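Local structure of malate dehydrogenase (Pyrococcus horikoshii, 1V9N) at residues Y134-A139 with P180-M185. The protein catalyses the reversible NAD-dependent oxidation of (S)-malate to oxaloacetate as a homodimer of the LDH2/MDH2 oxidoreductase family. Residues are numbered along the deposited sequence; the frame is centred on the assembly and turned at random.
Sequences YALMAA and PFLLDM. With NDP (NADPH dihydro-nicotinamide-adenine-dinucleotide phosphate), chain B.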
loop_
_atom_site.group_PDB
_atom_site.type_symbol
_atom_site.label_atom_id
_atom_site.label_comp_id
_atom_site.label_asym_id
_atom_site.label_seq_id
_atom_site.Cartn_x
_atom_site.Cartn_y
_atom_site.Cartn_z
ATOM N N TYR A 134 5.180 13.339 -7.768
ATOM C CA TYR A 134 4.557 12.800 -8.980
ATOM C C TYR A 134 3.070 12.521 -8.760
ATOM O O TYR A 134 2.248 12.763 -9.645
ATOM C CB TYR A 134 5.305 11.531 -9.410
ATOM C CG TYR A 134 6.795 11.783 -9.494
ATOM C CD1 TYR A 134 7.362 12.390 -10.618
ATOM C CD2 TYR A 134 7.615 11.547 -8.396
ATOM C CE1 TYR A 134 8.710 12.766 -10.636
ATOM C CE2 TYR A 134 8.960 11.919 -8.402
ATOM C CZ TYR A 134 9.498 12.529 -9.517
ATOM O OH TYR A 134 10.815 12.933 -9.496
ATOM N N ALA A 135 2.717 12.031 -7.577
ATOM C CA ALA A 135 1.311 11.757 -7.293
ATOM C C ALA A 135 0.517 13.056 -7.371
ATOM O O ALA A 135 -0.596 13.076 -7.900
ATOM C CB ALA A 135 1.152 11.128 -5.909
ATOM N N LEU A 136 1.095 14.137 -6.846
ATOM C CA LEU A 136 0.436 15.445 -6.845
ATOM C C LEU A 136 0.146 15.967 -8.239
ATOM O O LEU A 136 -0.843 16.675 -8.455
ATOM C CB LEU A 136 1.278 16.480 -6.090
ATOM C CG LEU A 136 1.062 16.571 -4.579
ATOM C CD1 LEU A 136 2.000 17.625 -3.994
ATOM C CD2 LEU A 136 -0.397 16.936 -4.285
HETATM N N MSE A 137 1.010 15.626 -9.186
HETATM C CA MSE A 137 0.823 16.056 -10.561
HETATM C C MSE A 137 -0.544 15.628 -11.074
HETATM O O MSE A 137 -1.237 16.400 -11.744
HETATM C CB MSE A 137 1.921 15.469 -11.453
HETATM C CG MSE A 137 3.298 16.089 -11.223
HETATM SE SE MSE A 137 4.676 15.233 -12.285
HETATM C CE MSE A 137 4.055 15.734 -14.047
ATOM N N ALA A 138 -0.938 14.399 -10.756
ATOM C CA ALA A 138 -2.226 13.884 -11.197
ATOM C C ALA A 138 -3.385 14.548 -10.446
ATOM O O ALA A 138 -4.401 14.895 -11.046
ATOM C CB ALA A 138 -2.276 12.371 -11.013
ATOM N N ALA A 139 -3.230 14.729 -9.140
ATOM C CA ALA A 139 -4.280 15.353 -8.343
ATOM C C ALA A 139 -4.578 16.772 -8.821
ATOM O O ALA A 139 -5.738 17.190 -8.845
ATOM C CB ALA A 139 -3.888 15.366 -6.864
ATOM N N PRO A 180 -5.141 19.095 -2.092
ATOM C CA PRO A 180 -5.119 17.650 -2.324
ATOM C C PRO A 180 -4.762 16.809 -1.105
ATOM O O PRO A 180 -3.958 17.214 -0.256
ATOM C CB PRO A 180 -4.074 17.490 -3.429
ATOM C CG PRO A 180 -4.151 18.794 -4.171
ATOM C CD PRO A 180 -4.263 19.795 -3.047
ATOM N N PHE A 181 -5.385 15.640 -1.019
ATOM C CA PHE A 181 -5.070 14.693 0.030
ATOM C C PHE A 181 -3.723 14.174 -0.472
ATOM O O PHE A 181 -3.565 13.944 -1.671
ATOM C CB PHE A 181 -6.085 13.551 0.037
ATOM C CG PHE A 181 -5.637 12.352 0.807
ATOM C CD1 PHE A 181 -5.865 12.263 2.177
ATOM C CD2 PHE A 181 -4.959 11.316 0.166
ATOM C CE1 PHE A 181 -5.423 11.152 2.902
ATOM C CE2 PHE A 181 -4.511 10.207 0.875
ATOM C CZ PHE A 181 -4.743 10.121 2.246
ATOM N N LEU A 182 -2.754 13.995 0.414
ATOM C CA LEU A 182 -1.456 13.511 -0.033
ATOM C C LEU A 182 -0.740 12.615 0.959
ATOM O O LEU A 182 -0.204 13.080 1.966
ATOM C CB LEU A 182 -0.542 14.688 -0.394
ATOM C CG LEU A 182 0.918 14.348 -0.745
ATOM C CD1 LEU A 182 0.977 13.437 -1.978
ATOM C CD2 LEU A 182 1.698 15.648 -0.987
ATOM N N LEU A 183 -0.763 11.320 0.676
ATOM C CA LEU A 183 -0.062 10.349 1.494
ATOM C C LEU A 183 1.260 10.167 0.757
ATOM O O LEU A 183 1.275 10.008 -0.463
ATOM C CB LEU A 183 -0.819 9.018 1.531
ATOM C CG LEU A 183 -0.091 7.816 2.155
ATOM C CD1 LEU A 183 0.235 8.114 3.619
ATOM C CD2 LEU A 183 -0.969 6.575 2.052
ATOM N N ASP A 184 2.363 10.227 1.490
ATOM C CA ASP A 184 3.684 10.043 0.898
ATOM C C ASP A 184 4.540 9.488 2.025
ATOM O O ASP A 184 4.967 10.227 2.904
ATOM C CB ASP A 184 4.244 11.376 0.385
ATOM C CG ASP A 184 5.519 11.192 -0.414
ATOM O OD1 ASP A 184 5.918 10.020 -0.601
ATOM O OD2 ASP A 184 6.117 12.200 -0.851
HETATM N N MSE A 185 4.791 8.182 1.980
HETATM C CA MSE A 185 5.519 7.501 3.045
HETATM C C MSE A 185 6.484 6.404 2.611
HETATM O O MSE A 185 6.220 5.664 1.663
HETATM C CB MSE A 185 4.497 6.854 3.976
HETATM C CG MSE A 185 3.506 6.000 3.176
HETATM SE SE MSE A 185 2.376 4.776 4.134
HETATM C CE MSE A 185 3.557 3.241 4.154
HETATM P PA NDP B . 6.508 10.927 7.174
HETATM O O1A NDP B . 7.090 12.243 7.276
HETATM O O2A NDP B . 6.425 9.969 8.332
HETATM O O5B NDP B . 5.007 11.122 6.541
HETATM C C5B NDP B . 4.152 9.995 6.276
HETATM C C4B NDP B . 2.868 10.585 5.663
HETATM O O4B NDP B . 1.976 10.751 6.779
HETATM C C3B NDP B . 2.946 11.927 4.988
HETATM O O3B NDP B . 2.057 11.897 3.831
HETATM C C2B NDP B . 2.488 12.937 5.980
HETATM O O2B NDP B . 1.956 14.174 5.475
HETATM C C1B NDP B . 1.551 12.112 6.807
HETATM N N9A NDP B . 1.496 12.472 8.250
HETATM C C8A NDP B . 2.545 12.880 9.122
HETATM N N7A NDP B . 2.095 13.085 10.339
HETATM C C5A NDP B . 0.755 12.823 10.308
HETATM C C6A NDP B . -0.301 12.845 11.275
HETATM N N6A NDP B . -0.044 13.183 12.543
HETATM N N1A NDP B . -1.584 12.513 10.897
HETATM C C2A NDP B . -1.857 12.160 9.599
HETATM N N3A NDP B . -0.932 12.105 8.618
HETATM C C4A NDP B . 0.367 12.451 9.038
HETATM O O3 NDP B . 7.094 10.079 5.987
HETATM P PN NDP B . 8.475 9.425 5.561
HETATM O O1N NDP B . 8.207 7.994 5.464
HETATM O O2N NDP B . 9.413 9.893 6.638
HETATM O O5D NDP B . 8.725 10.132 4.158
HETATM C C5D NDP B . 10.019 10.674 3.769
HETATM C C4D NDP B . 9.943 11.299 2.323
HETATM O O4D NDP B . 11.010 10.732 1.583
HETATM C C3D NDP B . 8.669 11.003 1.493
HETATM O O3D NDP B . 8.289 12.210 0.818
HETATM C C2D NDP B . 9.047 9.868 0.557
HETATM O O2D NDP B . 8.283 9.897 -0.630
HETATM C C1D NDP B . 10.563 10.135 0.365
HETATM N N1N NDP B . 11.370 8.911 0.110
HETATM C C2N NDP B . 11.988 8.817 -1.168
HETATM C C3N NDP B . 12.788 7.628 -1.423
HETATM C C7N NDP B . 13.460 7.476 -2.718
HETATM O O7N NDP B . 14.161 6.499 -3.006
HETATM N N7N NDP B . 13.330 8.433 -3.677
HETATM C C4N NDP B . 12.901 6.651 -0.387
HETATM C C5N NDP B . 12.283 6.761 0.851
HETATM C C6N NDP B . 11.517 7.896 1.109
HETATM P P2B NDP B . 2.713 15.528 5.390
HETATM O O1X NDP B . 1.684 16.485 5.828
HETATM O O2X NDP B . 3.138 15.786 3.980
HETATM O O3X NDP B . 3.915 15.508 6.328
#
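Leu136, on helix 132-139, splits its branched end between two residues of the chain segment 180-185. Its CD1 meets CD2 of Leu182 at 3.6 Å, while its other methyl, CD2, lies 3.8 Å from CB of Pro180. The two leucine side chains cross at about a right angle, and CD2 of Leu182 lies against both CG and CD1 of Leu136. The Leu182 side chain leaves the strand toward the helix and, with CG anti to the backbone N (chi1 174°), brings CD2 against Leu136. Pro180, just ahead of the strand, turns its ring to the helix as well; its CB touches both Leu136 CD2 and the methyl of Ala139, the latter 4.0 Å away. The contact is purely apolar, and three of its four residues are buried.

The strand that carries Leu182 also binds the cofactor. Beyond Leu182, Asp184 N donates to O3B, a hydroxyl of the adenosine ribose of NADPH, at 2.9 Å, and OD2 of Asp184 accepts a hydrogen bond from O3D of the nicotinamide ribose at 2.7 Å; OD1 lies beside O2D, at a modelled separation too short to be relied on. Asp184 OD2 also receives a weak hydrogen bond from Gly132 N, at the first residue of the helix.

Strand 181-185 is the outermost strand at its end of the mixed sheet within this chain, pairing with strand 170-174, whose Ala173 touches Ala135, Ala139 and Leu182. Met46 of helix 34-49 packs on Leu136, and Phe181 meets Ile254 of the second subunit.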